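Local coordinates for nitrogenase iron-molybdenum cofactor biosynthesis protein NifB (Methanothermobacter thermautotrophicus, PDB 7JMA) that probably inserts carbide by radical SAM chemistry while fusing two [4Fe-4S] clusters into the [8Fe-9S-C] precursor of the nitrogenase iron-molybdenum cofactor, at residues V213-I223 and V246-F257. Numbering follows the deposited sequence.
Sequences VKKRGASLMNI and VRNEVEKIIPVF
Met221 and Val256 form a single parallel beta bridge, with Met221 N donating to Pro255 O (2.9 Å) and Phe257 N to Met221 O (2.9 Å). Pro255 suits its place because the bridge uses only its carbonyl. Helix 246-251 runs nearly antiparallel to strand 220-223, at 169°, and residues 252-254 turn the chain back along that strand.

Between strand and helix most of the packing is apolar. Ile223 CD1 meets Val250 CG2 tip to tip at 4.1 Å, while the flexible Met221 chain crosses Val250 at about a right angle. Ile254, its CG1 anti to the backbone N (chi1 -177°), sends CD1 to Ala218 CB and Val213, whereas CG2 packs on Met221 CB. The aliphatic part of Lys214 slides past Ile254.

Arg247, the exception, is long enough to pass Ile223, and its NH2 donates to Ile223 O (2.9 Å); Glu244 also salt-bridges its guanidinium. A water accepts from Ile223 N and lies within hydrogen-bonding distance of Phe257 O (2.7 Å) and Asn222 OD1. The latter lies 3.6 Å from Phe257 CD2, oblique to the ring; an amide suits here, its oxygen meeting the water while its carbons pack beside the ring.

Strand 220-225 is an outermost strand of the six-stranded parallel sheet; helix 240-251 and the returning 255-257, bridged parallel to it, resemble a beta-alpha-beta crossover, extending the partial TIM barrel characteristic of radical SAM enzymes.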
loop_
_atom_site.group_PDB
_atom_site.type_symbol
_atom_site.label_atom_id
_atom_site.label_comp_id
_atom_site.label_asym_id
_atom_site.label_seq_id
_atom_site.Cartn_x
_atom_site.Cartn_y
_atom_site.Cartn_z
ATOM N N VAL A 213 -10.254 -3.149 8.602
ATOM C CA VAL A 213 -9.111 -3.901 8.095
ATOM C C VAL A 213 -8.688 -4.962 9.105
ATOM O O VAL A 213 -8.152 -6.003 8.721
ATOM C CB VAL A 213 -7.937 -2.979 7.705
ATOM C CG1 VAL A 213 -8.374 -1.968 6.610
ATOM C CG2 VAL A 213 -7.326 -2.269 8.928
ATOM N N LYS A 214 -8.930 -4.731 10.395
ATOM C CA LYS A 214 -8.661 -5.777 11.382
ATOM C C LYS A 214 -9.553 -6.985 11.135
ATOM O O LYS A 214 -9.098 -8.137 11.214
ATOM C CB LYS A 214 -8.870 -5.236 12.793
ATOM C CG LYS A 214 -8.762 -6.303 13.873
ATOM C CD LYS A 214 -7.585 -6.047 14.789
ATOM C CE LYS A 214 -7.404 -7.188 15.788
ATOM N NZ LYS A 214 -6.624 -8.307 15.177
ATOM N N LYS A 215 -10.829 -6.738 10.808
ATOM C CA LYS A 215 -11.758 -7.821 10.492
ATOM C C LYS A 215 -11.301 -8.622 9.275
ATOM O O LYS A 215 -11.582 -9.825 9.185
ATOM C CB LYS A 215 -13.157 -7.246 10.252
ATOM C CG LYS A 215 -14.260 -8.276 10.083
ATOM C CD LYS A 215 -15.584 -7.621 9.691
ATOM C CE LYS A 215 -15.802 -6.303 10.426
ATOM N NZ LYS A 215 -17.222 -5.850 10.357
ATOM N N ARG A 216 -10.596 -7.982 8.339
ATOM C CA ARG A 216 -10.155 -8.620 7.099
ATOM C C ARG A 216 -8.814 -9.324 7.238
ATOM O O ARG A 216 -8.417 -10.042 6.317
ATOM C CB ARG A 216 -10.030 -7.595 5.959
ATOM C CG ARG A 216 -11.275 -6.736 5.688
ATOM C CD ARG A 216 -12.288 -7.428 4.811
ATOM N NE ARG A 216 -13.430 -6.560 4.538
ATOM C CZ ARG A 216 -14.126 -6.592 3.408
ATOM N NH1 ARG A 216 -13.793 -7.457 2.452
ATOM N NH2 ARG A 216 -15.147 -5.754 3.227
ATOM N N GLY A 217 -8.097 -9.105 8.338
ATOM C CA GLY A 217 -6.858 -9.821 8.562
ATOM C C GLY A 217 -5.592 -8.980 8.619
ATOM O O GLY A 217 -4.494 -9.547 8.690
ATOM N N ALA A 218 -5.710 -7.651 8.608
ATOM C CA ALA A 218 -4.521 -6.810 8.727
ATOM C C ALA A 218 -3.852 -7.014 10.082
ATOM O O ALA A 218 -4.511 -7.304 11.088
ATOM C CB ALA A 218 -4.867 -5.324 8.539
ATOM N N SER A 219 -2.526 -6.831 10.106
ATOM C CA SER A 219 -1.716 -7.001 11.309
ATOM C C SER A 219 -1.311 -5.705 11.984
ATOM O O SER A 219 -1.050 -5.714 13.191
ATOM C CB SER A 219 -0.440 -7.793 11.005
ATOM O OG SER A 219 -0.738 -9.146 10.669
ATOM N N LEU A 220 -1.255 -4.605 11.238
ATOM C CA LEU A 220 -0.656 -3.383 11.740
ATOM C C LEU A 220 -1.234 -2.236 10.932
ATOM O O LEU A 220 -1.560 -2.406 9.762
ATOM C CB LEU A 220 0.870 -3.446 11.607
ATOM C CG LEU A 220 1.711 -2.245 12.001
ATOM C CD1 LEU A 220 1.669 -2.075 13.505
ATOM C CD2 LEU A 220 3.137 -2.456 11.522
ATOM N N MET A 221 -1.394 -1.095 11.580
ATOM C CA MET A 221 -1.790 0.122 10.892
ATOM C C MET A 221 -0.724 1.182 11.086
ATOM O O MET A 221 -0.153 1.313 12.169
ATOM C CB MET A 221 -3.124 0.634 11.397
ATOM C CG MET A 221 -3.846 1.436 10.360
ATOM S SD MET A 221 -5.614 1.345 10.605
ATOM C CE MET A 221 -5.971 3.091 10.535
ATOM N N ASN A 222 -0.474 1.949 10.035
ATOM C CA ASN A 222 0.472 3.055 10.077
ATOM C C ASN A 222 -0.311 4.299 9.696
ATOM O O ASN A 222 -0.769 4.413 8.554
ATOM C CB ASN A 222 1.641 2.809 9.122
ATOM C CG ASN A 222 2.734 3.854 9.246
ATOM O OD1 ASN A 222 2.787 4.615 10.214
ATOM N ND2 ASN A 222 3.618 3.894 8.259
ATOM N N ILE A 223 -0.493 5.207 10.653
ATOM C CA ILE A 223 -1.158 6.480 10.400
ATOM C C ILE A 223 -0.117 7.463 9.885
ATOM O O ILE A 223 0.876 7.742 10.568
ATOM C CB ILE A 223 -1.843 7.027 11.662
ATOM C CG1 ILE A 223 -2.511 5.905 12.453
ATOM C CG2 ILE A 223 -2.864 8.097 11.287
ATOM C CD1 ILE A 223 -3.701 5.311 11.754
ATOM N N VAL A 246 -5.183 10.119 17.331
ATOM C CA VAL A 246 -5.760 9.070 16.494
ATOM C C VAL A 246 -4.943 7.789 16.606
ATOM O O VAL A 246 -5.498 6.686 16.594
ATOM C CB VAL A 246 -5.889 9.530 15.029
ATOM C CG1 VAL A 246 -6.936 10.638 14.890
ATOM C CG2 VAL A 246 -4.546 9.952 14.461
ATOM N N ARG A 247 -3.616 7.907 16.723
ATOM C CA ARG A 247 -2.792 6.719 16.922
ATOM C C ARG A 247 -3.179 5.999 18.203
ATOM O O ARG A 247 -3.277 4.768 18.226
ATOM C CB ARG A 247 -1.306 7.088 16.947
ATOM C CG ARG A 247 -0.649 7.064 15.570
ATOM C CD ARG A 247 0.802 7.539 15.606
ATOM N NE ARG A 247 1.298 7.812 14.254
ATOM C CZ ARG A 247 2.146 8.786 13.938
ATOM N NH1 ARG A 247 2.613 9.601 14.879
ATOM N NH2 ARG A 247 2.525 8.952 12.671
ATOM N N ASN A 248 -3.420 6.755 19.280
ATOM C CA ASN A 248 -3.784 6.139 20.553
ATOM C C ASN A 248 -5.148 5.468 20.476
ATOM O O ASN A 248 -5.352 4.398 21.059
ATOM C CB ASN A 248 -3.760 7.188 21.664
ATOM C CG ASN A 248 -2.358 7.667 21.976
ATOM O OD1 ASN A 248 -1.379 6.983 21.677
ATOM N ND2 ASN A 248 -2.252 8.848 22.578
ATOM N N GLU A 249 -6.094 6.079 19.761
ATOM C CA GLU A 249 -7.398 5.449 19.583
ATOM C C GLU A 249 -7.297 4.202 18.714
ATOM O O GLU A 249 -7.905 3.173 19.022
ATOM C CB GLU A 249 -8.382 6.441 18.969
ATOM C CG GLU A 249 -9.443 6.938 19.942
ATOM C CD GLU A 249 -10.722 7.355 19.240
ATOM O OE1 GLU A 249 -10.642 8.153 18.281
ATOM O OE2 GLU A 249 -11.808 6.879 19.639
ATOM N N VAL A 250 -6.553 4.283 17.612
ATOM C CA VAL A 250 -6.427 3.130 16.724
ATOM C C VAL A 250 -5.758 1.974 17.448
ATOM O O VAL A 250 -6.108 0.807 17.232
ATOM C CB VAL A 250 -5.671 3.534 15.441
ATOM C CG1 VAL A 250 -5.367 2.308 14.587
ATOM C CG2 VAL A 250 -6.484 4.535 14.652
ATOM N N GLU A 251 -4.806 2.282 18.334
ATOM C CA GLU A 251 -4.074 1.258 19.069
ATOM C C GLU A 251 -4.997 0.372 19.901
ATOM O O GLU A 251 -4.655 -0.783 20.189
ATOM C CB GLU A 251 -3.036 1.926 19.971
ATOM C CG GLU A 251 -1.793 1.101 20.237
ATOM C CD GLU A 251 -0.713 1.909 20.934
ATOM O OE1 GLU A 251 -1.019 2.557 21.960
ATOM O OE2 GLU A 251 0.439 1.902 20.447
ATOM N N LYS A 252 -6.157 0.888 20.309
ATOM C CA LYS A 252 -7.094 0.059 21.055
ATOM C C LYS A 252 -7.747 -1.002 20.180
ATOM O O LYS A 252 -8.354 -1.937 20.717
ATOM C CB LYS A 252 -8.166 0.935 21.711
ATOM N N ILE A 253 -7.615 -0.881 18.859
ATOM C CA ILE A 253 -8.248 -1.785 17.915
ATOM C C ILE A 253 -7.232 -2.684 17.226
ATOM O O ILE A 253 -7.483 -3.876 17.037
ATOM C CB ILE A 253 -9.078 -0.980 16.889
ATOM C CG1 ILE A 253 -10.299 -0.358 17.589
ATOM C CG2 ILE A 253 -9.448 -1.819 15.684
ATOM C CD1 ILE A 253 -10.515 1.090 17.252
ATOM N N ILE A 254 -6.080 -2.144 16.855
ATOM C CA ILE A 254 -5.086 -2.868 16.066
ATOM C C ILE A 254 -3.722 -2.270 16.400
ATOM O O ILE A 254 -3.643 -1.070 16.703
ATOM C CB ILE A 254 -5.423 -2.769 14.566
ATOM C CG1 ILE A 254 -4.459 -3.573 13.685
ATOM C CG2 ILE A 254 -5.417 -1.318 14.133
ATOM C CD1 ILE A 254 -4.957 -3.736 12.267
ATOM N N PRO A 255 -2.636 -3.050 16.397
ATOM C CA PRO A 255 -1.308 -2.465 16.627
ATOM C C PRO A 255 -1.012 -1.339 15.644
ATOM O O PRO A 255 -1.428 -1.370 14.484
ATOM C CB PRO A 255 -0.363 -3.649 16.419
ATOM C CG PRO A 255 -1.179 -4.834 16.822
ATOM C CD PRO A 255 -2.580 -4.524 16.338
ATOM N N VAL A 256 -0.276 -0.338 16.125
ATOM C CA VAL A 256 0.046 0.853 15.349
ATOM C C VAL A 256 1.557 0.948 15.224
ATOM O O VAL A 256 2.286 0.714 16.194
ATOM C CB VAL A 256 -0.528 2.131 15.994
ATOM C CG1 VAL A 256 -0.078 3.375 15.224
ATOM C CG2 VAL A 256 -2.042 2.054 16.044
ATOM N N PHE A 257 2.030 1.289 14.031
ATOM C CA PHE A 257 3.458 1.478 13.828
ATOM C C PHE A 257 3.944 2.730 14.554
ATOM O O PHE A 257 3.368 3.814 14.406
ATOM C CB PHE A 257 3.779 1.580 12.339
ATOM C CG PHE A 257 5.228 1.852 12.053
ATOM C CD1 PHE A 257 6.151 0.817 12.056
ATOM C CD2 PHE A 257 5.671 3.138 11.785
ATOM C CE1 PHE A 257 7.490 1.062 11.798
ATOM C CE2 PHE A 257 7.008 3.390 11.527
ATOM C CZ PHE A 257 7.918 2.350 11.533
HETATM O O HOH W 1 1.795 5.159 12.730
#